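Local structure of high-affinity zinc uptake system protein znuA (3MFQ) at residues K6-N17 / D26-A36. The protein probably captures zinc and related metal ions outside the cell as the solute-binding component of a metal uptake transporter. Numbering follows the deposited sequence.
Sequences KPRVAVTTSFLN and DEVERDLLIPA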
loop_
_atom_site.group_PDB
_atom_site.type_symbol
_atom_site.label_atom_id
_atom_site.label_comp_id
_atom_site.label_asym_id
_atom_site.label_seq_id
_atom_site.Cartn_x
_atom_site.Cartn_y
_atom_site.Cartn_z
ATOM N N LYS A 6 12.049 25.258 -10.556
ATOM C CA LYS A 6 12.140 24.090 -9.681
ATOM C C LYS A 6 12.064 22.790 -10.476
ATOM O O LYS A 6 11.244 22.662 -11.384
ATOM C CB LYS A 6 11.014 24.103 -8.644
ATOM C CG LYS A 6 11.219 25.051 -7.479
ATOM C CD LYS A 6 10.075 24.929 -6.480
ATOM C CE LYS A 6 10.314 25.783 -5.245
ATOM N NZ LYS A 6 9.161 25.729 -4.300
ATOM N N PRO A 7 12.918 21.816 -10.128
ATOM C CA PRO A 7 12.896 20.504 -10.782
ATOM C C PRO A 7 11.511 19.873 -10.721
ATOM O O PRO A 7 10.807 20.010 -9.720
ATOM C CB PRO A 7 13.887 19.685 -9.952
ATOM C CG PRO A 7 14.800 20.683 -9.369
ATOM C CD PRO A 7 13.971 21.901 -9.104
ATOM N N ARG A 8 11.126 19.189 -11.793
ATOM C CA ARG A 8 9.821 18.549 -11.865
ATOM C C ARG A 8 9.964 17.037 -11.748
ATOM O O ARG A 8 10.601 16.389 -12.574
ATOM C CB ARG A 8 9.104 18.933 -13.165
ATOM C CG ARG A 8 7.657 18.462 -13.263
ATOM C CD ARG A 8 6.825 19.386 -14.137
ATOM N NE ARG A 8 6.897 20.767 -13.667
ATOM C CZ ARG A 8 6.202 21.245 -12.638
ATOM N NH1 ARG A 8 5.380 20.453 -11.964
ATOM N NH2 ARG A 8 6.331 22.516 -12.281
ATOM N N VAL A 9 9.356 16.478 -10.710
ATOM C CA VAL A 9 9.419 15.046 -10.454
ATOM C C VAL A 9 8.031 14.425 -10.482
ATOM O O VAL A 9 7.281 14.568 -9.534
ATOM C CB VAL A 9 10.074 14.769 -9.085
ATOM C CG1 VAL A 9 10.044 13.317 -8.809
ATOM C CG2 VAL A 9 11.468 15.343 -9.047
ATOM N N ALA A 10 7.732 13.690 -11.548
ATOM C CA ALA A 10 6.445 13.041 -11.716
ATOM C C ALA A 10 6.331 11.860 -10.754
ATOM O O ALA A 10 7.296 11.141 -10.499
ATOM C CB ALA A 10 6.277 12.608 -13.137
ATOM N N VAL A 11 5.148 11.687 -10.187
ATOM C CA VAL A 11 4.991 10.731 -9.115
ATOM C C VAL A 11 3.664 9.998 -9.267
ATOM O O VAL A 11 2.608 10.615 -9.391
ATOM C CB VAL A 11 5.131 11.415 -7.725
ATOM C CG1 VAL A 11 6.234 12.490 -7.742
ATOM C CG2 VAL A 11 3.803 12.007 -7.277
ATOM N N THR A 12 3.736 8.672 -9.289
ATOM C CA THR A 12 2.581 7.852 -9.631
ATOM C C THR A 12 1.488 7.885 -8.570
ATOM O O THR A 12 0.347 8.238 -8.859
ATOM C CB THR A 12 2.983 6.389 -9.924
ATOM O OG1 THR A 12 3.848 5.910 -8.886
ATOM C CG2 THR A 12 3.713 6.301 -11.254
ATOM N N THR A 13 1.836 7.528 -7.340
ATOM C CA THR A 13 0.834 7.401 -6.290
ATOM C C THR A 13 1.034 8.400 -5.163
ATOM O O THR A 13 2.107 8.984 -5.015
ATOM C CB THR A 13 0.850 6.001 -5.679
ATOM O OG1 THR A 13 1.916 5.916 -4.727
ATOM C CG2 THR A 13 1.046 4.953 -6.763
ATOM N N SER A 14 -0.010 8.579 -4.363
ATOM C CA SER A 14 0.043 9.467 -3.214
ATOM C C SER A 14 1.136 9.040 -2.245
ATOM O O SER A 14 1.643 9.854 -1.473
ATOM C CB SER A 14 -1.306 9.482 -2.501
ATOM O OG SER A 14 -1.713 8.164 -2.178
ATOM N N PHE A 15 1.490 7.759 -2.277
ATOM C CA PHE A 15 2.573 7.258 -1.440
ATOM C C PHE A 15 3.825 8.047 -1.729
ATOM O O PHE A 15 4.411 8.667 -0.846
ATOM C CB PHE A 15 2.859 5.791 -1.740
ATOM C CG PHE A 15 1.780 4.868 -1.306
ATOM C CD1 PHE A 15 1.677 4.482 0.015
ATOM C CD2 PHE A 15 0.868 4.376 -2.220
ATOM C CE1 PHE A 15 0.680 3.628 0.417
ATOM C CE2 PHE A 15 -0.130 3.521 -1.825
ATOM C CZ PHE A 15 -0.226 3.146 -0.504
ATOM N N LEU A 16 4.237 8.003 -2.986
ATOM C CA LEU A 16 5.446 8.676 -3.399
ATOM C C LEU A 16 5.287 10.173 -3.169
ATOM O O LEU A 16 6.192 10.820 -2.634
ATOM C CB LEU A 16 5.760 8.334 -4.855
ATOM C CG LEU A 16 5.719 6.817 -5.080
ATOM C CD1 LEU A 16 6.160 6.446 -6.484
ATOM C CD2 LEU A 16 6.564 6.092 -4.039
ATOM N N ASN A 17 4.121 10.712 -3.532
ATOM C CA ASN A 17 3.819 12.123 -3.286
ATOM C C ASN A 17 4.210 12.582 -1.880
ATOM O O ASN A 17 4.755 13.669 -1.704
ATOM C CB ASN A 17 2.337 12.425 -3.525
ATOM C CG ASN A 17 2.043 13.916 -3.518
ATOM O OD1 ASN A 17 2.658 14.678 -4.265
ATOM N ND2 ASN A 17 1.106 14.340 -2.675
ATOM N N ASP A 26 9.858 21.457 -0.010
ATOM C CA ASP A 26 9.336 22.339 -1.046
ATOM C C ASP A 26 10.392 22.640 -2.101
ATOM O O ASP A 26 10.240 23.570 -2.890
ATOM C CB ASP A 26 8.837 23.647 -0.429
ATOM C CG ASP A 26 7.752 23.423 0.611
ATOM O OD1 ASP A 26 6.933 22.496 0.431
ATOM O OD2 ASP A 26 7.715 24.176 1.610
ATOM N N GLU A 27 11.459 21.847 -2.119
ATOM C CA GLU A 27 12.581 22.108 -3.016
ATOM C C GLU A 27 12.320 21.658 -4.452
ATOM O O GLU A 27 12.911 22.193 -5.385
ATOM C CB GLU A 27 13.865 21.468 -2.477
ATOM C CG GLU A 27 14.361 22.061 -1.163
ATOM C CD GLU A 27 14.893 23.479 -1.311
ATOM O OE1 GLU A 27 15.057 23.941 -2.460
ATOM O OE2 GLU A 27 15.152 24.130 -0.275
ATOM N N VAL A 28 11.442 20.677 -4.631
ATOM C CA VAL A 28 11.100 20.201 -5.971
ATOM C C VAL A 28 9.626 20.428 -6.268
ATOM O O VAL A 28 8.859 20.801 -5.383
ATOM C CB VAL A 28 11.405 18.703 -6.151
ATOM C CG1 VAL A 28 12.875 18.424 -5.897
ATOM C CG2 VAL A 28 10.528 17.876 -5.230
ATOM N N GLU A 29 9.233 20.190 -7.515
ATOM C CA GLU A 29 7.843 20.373 -7.927
ATOM C C GLU A 29 7.183 19.042 -8.291
ATOM O O GLU A 29 7.526 18.426 -9.299
ATOM C CB GLU A 29 7.767 21.323 -9.118
ATOM C CG GLU A 29 6.425 22.000 -9.262
ATOM C CD GLU A 29 6.476 23.442 -8.820
ATOM O OE1 GLU A 29 7.376 24.169 -9.291
ATOM O OE2 GLU A 29 5.623 23.851 -8.005
ATOM N N ARG A 30 6.218 18.615 -7.485
ATOM C CA ARG A 30 5.662 17.269 -7.620
ATOM C C ARG A 30 4.451 17.139 -8.564
ATOM O O ARG A 30 3.494 17.914 -8.497
ATOM C CB ARG A 30 5.385 16.665 -6.232
ATOM C CG ARG A 30 6.672 16.356 -5.440
ATOM C CD ARG A 30 6.435 15.880 -4.013
ATOM N NE ARG A 30 6.109 16.983 -3.116
ATOM C CZ ARG A 30 4.889 17.490 -2.983
ATOM N NH1 ARG A 30 3.886 16.990 -3.691
ATOM N NH2 ARG A 30 4.668 18.495 -2.150
ATOM N N ASP A 31 4.519 16.147 -9.447
ATOM C CA ASP A 31 3.454 15.883 -10.407
ATOM C C ASP A 31 2.792 14.541 -10.132
ATOM O O ASP A 31 3.168 13.520 -10.709
ATOM C CB ASP A 31 4.005 15.906 -11.832
ATOM C CG ASP A 31 3.430 17.034 -12.656
ATOM O OD1 ASP A 31 2.295 16.882 -13.158
ATOM O OD2 ASP A 31 4.109 18.071 -12.799
ATOM N N LEU A 32 1.807 14.545 -9.242
ATOM C CA LEU A 32 1.084 13.325 -8.924
ATOM C C LEU A 32 0.198 12.913 -10.087
ATOM O O LEU A 32 -0.597 13.710 -10.587
ATOM C CB LEU A 32 0.247 13.502 -7.659
ATOM C CG LEU A 32 -0.614 12.291 -7.297
ATOM C CD1 LEU A 32 0.227 11.026 -7.262
ATOM C CD2 LEU A 32 -1.318 12.506 -5.971
ATOM N N LEU A 33 0.340 11.664 -10.515
ATOM C CA LEU A 33 -0.423 11.157 -11.646
ATOM C C LEU A 33 -1.722 10.515 -11.185
ATOM O O LEU A 33 -2.807 10.901 -11.618
ATOM C CB LEU A 33 0.406 10.145 -12.434
ATOM C CG LEU A 33 1.838 10.582 -12.740
ATOM C CD1 LEU A 33 2.444 9.668 -13.787
ATOM C CD2 LEU A 33 1.870 12.023 -13.210
ATOM N N ILE A 34 -1.601 9.530 -10.301
ATOM C CA ILE A 34 -2.760 8.817 -9.783
ATOM C C ILE A 34 -3.283 9.484 -8.512
ATOM O O ILE A 34 -2.634 9.434 -7.467
ATOM C CB ILE A 34 -2.422 7.342 -9.493
ATOM C CG1 ILE A 34 -1.741 6.707 -10.708
ATOM C CG2 ILE A 34 -3.673 6.575 -9.101
ATOM C CD1 ILE A 34 -1.362 5.260 -10.514
ATOM N N PRO A 35 -4.460 10.117 -8.605
ATOM C CA PRO A 35 -5.077 10.835 -7.484
ATOM C C PRO A 35 -5.376 9.912 -6.310
ATOM O O PRO A 35 -5.842 8.792 -6.514
ATOM C CB PRO A 35 -6.388 11.355 -8.082
ATOM C CG PRO A 35 -6.158 11.376 -9.552
ATOM C CD PRO A 35 -5.276 10.203 -9.827
ATOM N N ALA A 36 -5.110 10.383 -5.097
ATOM C CA ALA A 36 -5.412 9.614 -3.899
ATOM C C ALA A 36 -6.850 9.121 -3.949
ATOM O O ALA A 36 -7.760 9.875 -4.288
ATOM C CB ALA A 36 -5.189 10.459 -2.658
HETATM O O HOH W 1 -2.786 7.893 -4.805
#
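The guanidinium of Arg8 has Glu29 CB over one face and, at its edge, Asp31 OD2, somewhat tilted from the plane, which takes a salt-bridging hydrogen bond from Arg8 NH1 (2.8 Å). The two carboxylates are turned differently: that of Asp31 stands nearly upright to the guanidinium (84°), that of Glu29 lies almost parallel to it (11°), with a looser salt bridge from Arg8 NH2 to Glu29 OE1; the Glu29 side chain is poorly ordered. A bend at chi3 (-55°) turns the Arg8 head toward Glu29. Beneath this network runs the parallel pairing of a beta-alpha-beta unit, strand 8-11, helix 14-24, strand 29-32, with 29-32 at one edge of the sheet within the chain. Val9 and Val11 each donate and accept across the pair, Val11 N reaching Asp31 O at 2.7 Å.

On the other sheet face, the Arg30 guanidinium has Asn17 O over one face and gives a weak, bent bond from NH1 to Asn17 OD1 (2.7 Å). Val11 CG2 meets Leu32 CD1 at 3.7 Å, the two side chains crossing at about a right angle. Further along, Ile34 N bonds to Thr12 O, while Thr12 OG1 turns to Glu67. The side chain of Thr13, at the N-cap, is about 10 Å from the bound zinc ion; just after it, one water accepts from Ser14 N and donates to Ile34 O.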